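Local coordinates for Thiol:disulfide interchange protein DsbA (Neisseria meningitidis MC58, PDB 3HZ8), which probably acts as a periplasmic thiol-disulfide oxidoreductase of the DsbA type, passing its redox-active disulfide to the thiols of other proteins, at residues A3-V6 / N10-V13; G33-H38 / K68-L73; G162-E167 / A182-E187. The protein carries 1 engineered substitution. All coordinates share one frame; numbering follows the deposited sequence. Where two conformers were deposited one is given.

Contact 1: residues A3-V6 / N10-V13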
loop_
_atom_site.group_PDB
_atom_site.type_symbol
_atom_site.label_atom_id
_atom_site.label_comp_id
_atom_site.label_asym_id
_atom_site.label_seq_id
_atom_site.Cartn_x
_atom_site.Cartn_y
_atom_site.Cartn_z
ATOM N N ALA A 3 3.762 -28.215 -1.394
ATOM C CA ALA A 3 3.873 -27.542 -0.098
ATOM C C ALA A 3 4.768 -26.299 -0.159
ATOM O O ALA A 3 5.758 -26.261 -0.903
ATOM C CB ALA A 3 4.383 -28.512 0.970
ATOM N N GLY A 4 4.412 -25.286 0.627
ATOM C CA GLY A 4 5.154 -24.034 0.640
ATOM C C GLY A 4 4.978 -23.252 -0.647
ATOM O O GLY A 4 3.904 -23.246 -1.243
ATOM N N LEU A 5 6.047 -22.596 -1.072
ATOM C CA LEU A 5 6.006 -21.744 -2.250
ATOM C C LEU A 5 5.956 -22.548 -3.535
ATOM O O LEU A 5 6.795 -23.414 -3.764
ATOM C CB LEU A 5 7.228 -20.830 -2.248
ATOM C CG LEU A 5 7.212 -19.758 -1.156
ATOM C CD1 LEU A 5 8.558 -19.076 -1.124
ATOM C CD2 LEU A 5 6.068 -18.752 -1.353
ATOM N N VAL A 6 4.950 -22.284 -4.364
ATOM C CA VAL A 6 4.859 -22.939 -5.659
ATOM C C VAL A 6 4.641 -21.869 -6.723
ATOM O O VAL A 6 3.592 -21.231 -6.776
ATOM C CB VAL A 6 3.724 -24.007 -5.692
ATOM C CG1 VAL A 6 3.549 -24.576 -7.097
ATOM C CG2 VAL A 6 4.003 -25.130 -4.689
ATOM N N ASN A 10 0.882 -20.000 -5.734
ATOM C CA ASN A 10 0.704 -19.012 -4.668
ATOM C C ASN A 10 1.594 -17.772 -4.809
ATOM O O ASN A 10 1.468 -16.839 -4.035
ATOM C CB ASN A 10 0.780 -19.631 -3.255
ATOM C CG ASN A 10 2.053 -20.402 -3.011
ATOM O OD1 ASN A 10 3.009 -20.333 -3.788
ATOM N ND2 ASN A 10 2.065 -21.173 -1.928
ATOM N N TYR A 11 2.470 -17.769 -5.813
ATOM C CA TYR A 11 3.213 -16.557 -6.155
ATOM C C TYR A 11 3.653 -16.606 -7.597
ATOM O O TYR A 11 3.711 -17.684 -8.215
ATOM C CB TYR A 11 4.422 -16.346 -5.232
ATOM C CG TYR A 11 5.663 -17.157 -5.602
ATOM C CD1 TYR A 11 6.729 -16.574 -6.304
ATOM C CD2 TYR A 11 5.784 -18.505 -5.237
ATOM C CE1 TYR A 11 7.872 -17.312 -6.624
ATOM C CE2 TYR A 11 6.919 -19.242 -5.560
ATOM C CZ TYR A 11 7.960 -18.642 -6.261
ATOM O OH TYR A 11 9.103 -19.359 -6.583
ATOM N N THR A 12 3.954 -15.430 -8.136
ATOM C CA THR A 12 4.579 -15.323 -9.448
ATOM C C THR A 12 5.743 -14.347 -9.361
ATOM O O THR A 12 5.906 -13.649 -8.353
ATOM C CB THR A 12 3.588 -14.857 -10.531
ATOM O OG1 THR A 12 2.949 -13.649 -10.102
ATOM C CG2 THR A 12 2.535 -15.937 -10.822
ATOM N N VAL A 13 6.571 -14.334 -10.407
ATOM C CA VAL A 13 7.762 -13.473 -10.431
ATOM C C VAL A 13 7.591 -12.369 -11.463
ATOM O O VAL A 13 7.251 -12.638 -12.617
ATOM C CB VAL A 13 9.073 -14.265 -10.731
ATOM C CG1 VAL A 13 10.317 -13.357 -10.585
ATOM C CG2 VAL A 13 9.199 -15.475 -9.805
#
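The carboxamide of Asn10 lies against the backbone of Gly4-Val6 and uses both of its polar atoms there. ND2 donates to Gly4 O over 2.9 Å; the acceptor lies close to the amide plane of Asn10, while the donor stands above the carbonyl plane of Gly4. From the other atom of the group, OD1 receives Val6 N at 2.8 Å in a nearly straight bond (N-H...O 173°). Donor and acceptor of one amide are thus matched to an acceptor and a donor two residues apart, which fixes the flip of the carboxamide and brackets Leu5 between the bonds. A third bond is pure backbone, Asn10 N to Val6 O at 3.2 Å. The first torsion of Asn10, chi1 55°, sets CG between its own N and carbonyl carbon and so lets side chain and main-chain N address the same segment. Val6 O is also 3.2 Å from Asn10 OD1, but these are two acceptors, which make no hydrogen bond and probably repel slightly.

Apolar packing comes from Tyr11, whose side chain crosses that of Leu5 at about a right angle. Tyr11 CE2 touches Leu5 CB at 3.7 Å, and CD2 meets Leu5 CD2 at 3.9 Å. The same CE2 lies 3.7 Å from the carbonyl carbon of Val6. Leu5 also packs on Leu180 and Leu181 of helix 171-191.

All three hydrogen bonds are between uncharged amide groups, so the tie between the N-terminal segment and the start of strand 11-13 should depend little on protonation.

Contact 2: residues G33-H38 / K68-L73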
loop_
_atom_site.group_PDB
_atom_site.type_symbol
_atom_site.label_atom_id
_atom_site.label_comp_id
_atom_site.label_asym_id
_atom_site.label_seq_id
_atom_site.Cartn_x
_atom_site.Cartn_y
_atom_site.Cartn_z
ATOM N N GLY A 33 -6.352 0.887 -3.809
ATOM C CA GLY A 33 -7.097 2.131 -4.022
ATOM C C GLY A 33 -8.061 2.284 -2.863
ATOM O O GLY A 33 -8.571 1.283 -2.347
ATOM N N TYR A 34 -8.328 3.522 -2.448
ATOM C CA TYR A 34 -9.277 3.745 -1.345
ATOM C C TYR A 34 -10.749 3.441 -1.734
ATOM O O TYR A 34 -11.603 3.266 -0.863
ATOM C CB TYR A 34 -9.162 5.175 -0.817
ATOM C CG TYR A 34 -7.963 5.437 0.056
ATOM C CD1 TYR A 34 -7.729 4.676 1.205
ATOM C CD2 TYR A 34 -7.087 6.475 -0.235
ATOM C CE1 TYR A 34 -6.639 4.944 2.049
ATOM C CE2 TYR A 34 -5.992 6.748 0.597
ATOM C CZ TYR A 34 -5.765 5.973 1.735
ATOM O OH TYR A 34 -4.684 6.261 2.561
ATOM N N PHE A 35 -11.026 3.363 -3.033
ATOM C CA PHE A 35 -12.384 3.059 -3.549
ATOM C C PHE A 35 -12.665 1.567 -3.588
ATOM O O PHE A 35 -13.743 1.153 -3.999
ATOM C CB PHE A 35 -12.487 3.551 -4.995
ATOM C CG PHE A 35 -11.301 3.137 -5.834
ATOM C CD1 PHE A 35 -11.139 1.802 -6.215
ATOM C CD2 PHE A 35 -10.314 4.059 -6.196
ATOM C CE1 PHE A 35 -10.035 1.382 -6.950
ATOM C CE2 PHE A 35 -9.204 3.647 -6.918
ATOM C CZ PHE A 35 -9.057 2.308 -7.299
ATOM N N CYS A 36 -11.666 0.759 -3.227
ATOM C CA CYS A 36 -11.628 -0.667 -3.550
ATOM C C CYS A 36 -12.141 -1.551 -2.391
ATOM O O CYS A 36 -11.480 -1.663 -1.358
ATOM C CB CYS A 36 -10.172 -0.994 -3.956
ATOM S SG CYS A 36 -9.603 -2.706 -3.935
ATOM N N PRO A 37 -13.334 -2.172 -2.553
ATOM C CA PRO A 37 -13.826 -2.996 -1.448
ATOM C C PRO A 37 -12.919 -4.136 -1.001
ATOM O O PRO A 37 -12.788 -4.363 0.203
ATOM C CB PRO A 37 -15.169 -3.526 -1.969
ATOM C CG PRO A 37 -15.606 -2.479 -2.950
ATOM C CD PRO A 37 -14.323 -2.107 -3.650
ATOM N N HIS A 38 -12.281 -4.832 -1.931
ATOM C CA HIS A 38 -11.406 -5.928 -1.528
ATOM C C HIS A 38 -10.180 -5.399 -0.798
ATOM O O HIS A 38 -9.650 -6.063 0.100
ATOM C CB HIS A 38 -11.049 -6.815 -2.718
ATOM C CG HIS A 38 -12.143 -7.768 -3.092
ATOM N ND1 HIS A 38 -13.097 -8.187 -2.189
ATOM C CD2 HIS A 38 -12.417 -8.405 -4.254
ATOM C CE1 HIS A 38 -13.926 -9.024 -2.787
ATOM N NE2 HIS A 38 -13.531 -9.180 -4.038
ATOM N N LYS A 68 -6.867 10.617 -14.531
ATOM C CA LYS A 68 -6.364 11.864 -13.935
ATOM C C LYS A 68 -7.108 12.234 -12.652
ATOM O O LYS A 68 -6.536 12.836 -11.754
ATOM C CB LYS A 68 -6.391 13.030 -14.929
ATOM C CG LYS A 68 -7.784 13.557 -15.242
ATOM C CD LYS A 68 -7.745 14.744 -16.227
ATOM C CE LYS A 68 -9.143 15.282 -16.535
ATOM N NZ LYS A 68 -9.164 16.709 -17.044
ATOM N N GLU A 69 -8.383 11.853 -12.573
ATOM C CA GLU A 69 -9.202 12.167 -11.408
ATOM C C GLU A 69 -8.740 11.420 -10.159
ATOM O O GLU A 69 -9.091 11.791 -9.044
ATOM C CB GLU A 69 -10.665 11.829 -11.690
ATOM C CG GLU A 69 -11.319 12.724 -12.732
ATOM C CD GLU A 69 -11.140 12.222 -14.165
ATOM O OE1 GLU A 69 -10.407 11.228 -14.395
ATOM O OE2 GLU A 69 -11.745 12.826 -15.076
ATOM N N MET A 70 -7.951 10.372 -10.362
ATOM C CA MET A 70 -7.513 9.499 -9.265
ATOM C C MET A 70 -6.259 10.018 -8.559
ATOM O O MET A 70 -5.925 9.549 -7.471
ATOM C CB MET A 70 -7.320 8.067 -9.786
ATOM C CG MET A 70 -7.225 6.982 -8.713
ATOM S SD MET A 70 -7.157 5.299 -9.380
ATOM C CE MET A 70 -8.817 5.112 -10.084
ATOM N N LEU A 71 -5.584 10.989 -9.175
ATOM C CA LEU A 71 -4.384 11.578 -8.582
ATOM C C LEU A 71 -4.657 12.171 -7.200
ATOM O O LEU A 71 -3.814 12.094 -6.332
ATOM C CB LEU A 71 -3.741 12.615 -9.519
ATOM C CG LEU A 71 -2.316 13.069 -9.172
ATOM C CD1 LEU A 71 -1.339 11.907 -9.201
ATOM C CD2 LEU A 71 -1.861 14.175 -10.118
ATOM N N THR A 72 -5.846 12.746 -7.008
ATOM C CA THR A 72 -6.220 13.308 -5.702
ATOM C C THR A 72 -6.213 12.249 -4.593
ATOM O O THR A 72 -5.768 12.507 -3.463
ATOM C CB THR A 72 -7.592 14.021 -5.783
ATOM O OG1 THR A 72 -7.488 15.138 -6.682
ATOM C CG2 THR A 72 -8.053 14.513 -4.388
ATOM N N LEU A 73 -6.673 11.047 -4.934
ATOM C CA LEU A 73 -6.668 9.958 -3.962
ATOM C C LEU A 73 -5.256 9.492 -3.662
ATOM O O LEU A 73 -4.949 9.136 -2.532
ATOM C CB LEU A 73 -7.515 8.779 -4.463
ATOM C CG LEU A 73 -9.024 9.020 -4.600
ATOM C CD1 LEU A 73 -9.732 7.794 -5.206
ATOM C CD2 LEU A 73 -9.655 9.446 -3.246
#
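Phe35 and Met70 meet through two side-chain bends: Phe35 CG sits between its backbone N and carbonyl carbon (chi1 47°), and the Met70 chain, extended at first, turns at its thioether (chi3 -68°). The two side chains then cross at about a right angle, with the thioether end oblique to the ring. Phe35 CE2 is 3.5 Å from Met70 CE and 3.6 Å from Met70 SD. Since SD lies 4.9 Å from the ring centroid and 73° off the ring normal, this is an oblique Met-aromatic contact.

Leu73 adds a methyl group in the plane of the same ring, its CD1 being 3.9 Å from Phe35 CD2. One face of Phe35 is covered from its own segment by Gly33 CA, 3.8 Å above the ring plane and offset toward the rim; both residues belong to the type I turn Gly33-Cys36, closed by a Cys36 N to Gly33 O hydrogen bond. Tyr34 approaches more loosely, with CE2 4.1 Å from Leu73 O near the plane of the ring.

The turn leads directly into the redox-active Cys36-Cys39 disulfide, with Cys36 as N-cap of helix 37-50. Tyr34 reaches past the contact to hydrogen-bond Asn92 of helix 88-101, and Met99 of that helix packs on both Phe35 and Leu73. His63, ending strand 57-63, touches Met70 and Leu73, so the contact joins the thioredoxin-like sheet to helices 71-83 and 88-101.

Contact 3: residues G162-E167 / A182-E187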
loop_
_atom_site.group_PDB
_atom_site.type_symbol
_atom_site.label_atom_id
_atom_site.label_comp_id
_atom_site.label_asym_id
_atom_site.label_seq_id
_atom_site.Cartn_x
_atom_site.Cartn_y
_atom_site.Cartn_z
ATOM N N GLY A 162 10.441 -6.684 -4.047
ATOM C CA GLY A 162 10.458 -6.082 -5.381
ATOM C C GLY A 162 10.124 -7.009 -6.542
ATOM O O GLY A 162 9.943 -6.552 -7.670
ATOM N N LYS A 163 10.030 -8.315 -6.293
ATOM C CA LYS A 163 9.938 -9.256 -7.421
ATOM C C LYS A 163 8.905 -10.383 -7.323
ATOM O O LYS A 163 8.624 -11.013 -8.330
ATOM C CB LYS A 163 11.315 -9.880 -7.701
ATOM C CG LYS A 163 11.838 -10.753 -6.566
ATOM C CD LYS A 163 13.248 -11.298 -6.804
ATOM C CE LYS A 163 13.348 -12.179 -8.053
ATOM N NZ LYS A 163 14.759 -12.697 -8.289
ATOM N N TYR A 164 8.375 -10.654 -6.131
ATOM C CA TYR A 164 7.478 -11.800 -5.940
ATOM C C TYR A 164 6.056 -11.342 -5.657
ATOM O O TYR A 164 5.782 -10.783 -4.599
ATOM C CB TYR A 164 7.976 -12.710 -4.808
ATOM C CG TYR A 164 9.369 -13.260 -5.049
ATOM C CD1 TYR A 164 9.661 -14.004 -6.185
ATOM C CD2 TYR A 164 10.382 -13.047 -4.126
ATOM C CE1 TYR A 164 10.941 -14.525 -6.404
ATOM C CE2 TYR A 164 11.667 -13.563 -4.332
ATOM C CZ TYR A 164 11.936 -14.292 -5.475
ATOM O OH TYR A 164 13.204 -14.781 -5.699
ATOM N N LYS A 165 5.158 -11.591 -6.608
ATOM C CA LYS A 165 3.764 -11.204 -6.472
ATOM C C LYS A 165 3.005 -12.311 -5.758
ATOM O O LYS A 165 3.080 -13.470 -6.173
ATOM C CB LYS A 165 3.138 -10.961 -7.854
ATOM C CG LYS A 165 1.649 -10.583 -7.816
ATOM C CD LYS A 165 1.110 -10.278 -9.210
ATOM C CE LYS A 165 -0.385 -10.089 -9.154
ATOM N NZ LYS A 165 -0.956 -9.719 -10.470
ATOM N N VAL A 166 2.290 -11.948 -4.694
ATOM C CA VAL A 166 1.439 -12.896 -3.983
ATOM C C VAL A 166 0.195 -13.201 -4.814
ATOM O O VAL A 166 -0.469 -12.293 -5.292
ATOM C CB VAL A 166 1.006 -12.335 -2.618
ATOM C CG1 VAL A 166 0.100 -13.328 -1.896
ATOM C CG2 VAL A 166 2.229 -12.016 -1.777
ATOM N N GLU A 167 -0.098 -14.487 -5.009
ATOM C CA GLU A 167 -1.339 -14.892 -5.670
ATOM C C GLU A 167 -2.264 -15.394 -4.558
ATOM O O GLU A 167 -2.071 -16.483 -4.022
ATOM C CB GLU A 167 -1.081 -15.981 -6.719
ATOM C CG GLU A 167 -0.014 -15.629 -7.770
ATOM C CD GLU A 167 -0.492 -14.600 -8.782
ATOM O OE1 GLU A 167 -1.710 -14.561 -9.038
ATOM O OE2 GLU A 167 0.336 -13.834 -9.323
ATOM N N ALA A 182 9.273 -13.553 2.232
ATOM C CA ALA A 182 10.226 -12.712 2.967
ATOM C C ALA A 182 11.506 -13.460 3.340
ATOM O O ALA A 182 12.610 -12.904 3.249
ATOM C CB ALA A 182 9.571 -12.125 4.190
ATOM N N ASP A 183 11.352 -14.717 3.760
ATOM C CA ASP A 183 12.497 -15.585 4.049
ATOM C C ASP A 183 13.292 -15.883 2.771
ATOM O O ASP A 183 14.528 -15.840 2.776
ATOM C CB ASP A 183 12.032 -16.876 4.737
ATOM C CG ASP A 183 13.157 -17.883 4.926
ATOM O OD1 ASP A 183 14.054 -17.630 5.751
ATOM O OD2 ASP A 183 13.138 -18.923 4.241
ATOM N N LYS A 184 12.585 -16.156 1.671
ATOM C CA LYS A 184 13.233 -16.422 0.381
ATOM C C LYS A 184 14.105 -15.230 -0.033
ATOM O O LYS A 184 15.276 -15.409 -0.397
ATOM C CB LYS A 184 12.183 -16.744 -0.695
ATOM C CG LYS A 184 12.742 -17.120 -2.063
ATOM C CD LYS A 184 11.602 -17.458 -3.019
ATOM C CE LYS A 184 12.090 -17.791 -4.424
ATOM N NZ LYS A 184 12.856 -19.071 -4.480
ATOM N N VAL A 185 13.529 -14.029 0.042
ATOM C CA VAL A 185 14.240 -12.772 -0.237
ATOM C C VAL A 185 15.432 -12.551 0.695
ATOM O O VAL A 185 16.538 -12.273 0.231
ATOM C CB VAL A 185 13.270 -11.556 -0.134
ATOM C CG1 VAL A 185 14.032 -10.224 -0.108
ATOM C CG2 VAL A 185 12.276 -11.583 -1.278
ATOM N N ARG A 186 15.187 -12.655 2.001
ATOM C CA ARG A 186 16.192 -12.417 3.032
ATOM C C ARG A 186 17.441 -13.229 2.728
ATOM O O ARG A 186 18.560 -12.707 2.766
ATOM C CB ARG A 186 15.619 -12.793 4.409
ATOM C CG ARG A 186 16.422 -12.331 5.610
ATOM C CD ARG A 186 15.711 -12.717 6.903
ATOM N NE ARG A 186 14.617 -11.806 7.253
ATOM C CZ ARG A 186 13.322 -12.118 7.241
ATOM N NH1 ARG A 186 12.918 -13.337 6.905
ATOM N NH2 ARG A 186 12.424 -11.205 7.584
ATOM N N GLU A 187 17.244 -14.494 2.384
ATOM C CA GLU A 187 18.364 -15.396 2.146
ATOM C C GLU A 187 18.964 -15.315 0.735
ATOM O O GLU A 187 20.142 -15.630 0.543
ATOM C CB GLU A 187 17.990 -16.822 2.545
ATOM C CG GLU A 187 17.571 -16.956 4.027
ATOM C CD GLU A 187 18.556 -16.329 5.030
ATOM O OE1 GLU A 187 19.741 -16.108 4.685
ATOM O OE2 GLU A 187 18.140 -16.061 6.183
#
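Tyr164 reaches from strand 164-166 toward helix 171-191 and meets two consecutive helix residues with different parts of its ring. Lys184 crosses the tyrosine at about a right angle. Its chain runs fully extended through CE and turns only at the last torsion (chi4 68°), so that methylene groups, and not the ammonium, lie along the phenol end. Lys184 CE is 3.5 Å from Tyr164 OH and 3.7 Å from Tyr164 CZ, with CD following at 4.0 Å from the same CZ. This approach is oblique to the ring.

Val185 takes another position. Its side chain and that of Tyr164 run past each other in opposite directions, and CG2 lies at the ring edge, close to the plane. The methyl is shared evenly between two ring carbons, 3.7 Å from Tyr164 CE2 and 3.7 Å from Tyr164 CD2, as expected for a group set against one side of the ring.

From its own segment Lys163 supplies a further cover: Lys163 CG sits 3.5 Å above the centre of one face, on the opposite side of the ring plane from Lys184 CE. Two aliphatic lysine stems therefore flank the phenol. The closeness of neighbouring Lys163 fits the classic beta bulge here, where Lys163 and Tyr164 face strand 157-160 together. The hydroxyl of Tyr164 has its polar partner one turn along the helix, in a hydrogen bond to Glu188.

Strand 164-166 runs antiparallel to both 11-13 and 157-160, and helix 171-191 packs across this part of the sheet. Leu181 supports Tyr164 from the preceding turn, Val185 also touches Val26 of strand 26-32, and Lys184 reaches Tyr11 of strand 11-13.

How the contacts relate
Contacts 1 and 3 adjoin, their centres 10 Å apart, because strands 11-13 and 164-166 are antiparallel neighbours in one sheet. Thr12 joins them twice: Thr12 OG1 lies 2.7 Å from Glu167 OE2 and Thr12 O 2.8 Å from Lys165 N, both probable hydrogen bonds. Helix 171-191 is common to the pair, since it supports Leu5 as well as Tyr164. Contact 2 stands apart, its centre 29 Å from that of contact 1 and 26 Å from that of contact 3, with the chain's centre between it and contact 3. It alone contains a redox-active cysteine, Cys36; the other two are structural packing distant from that disulfide.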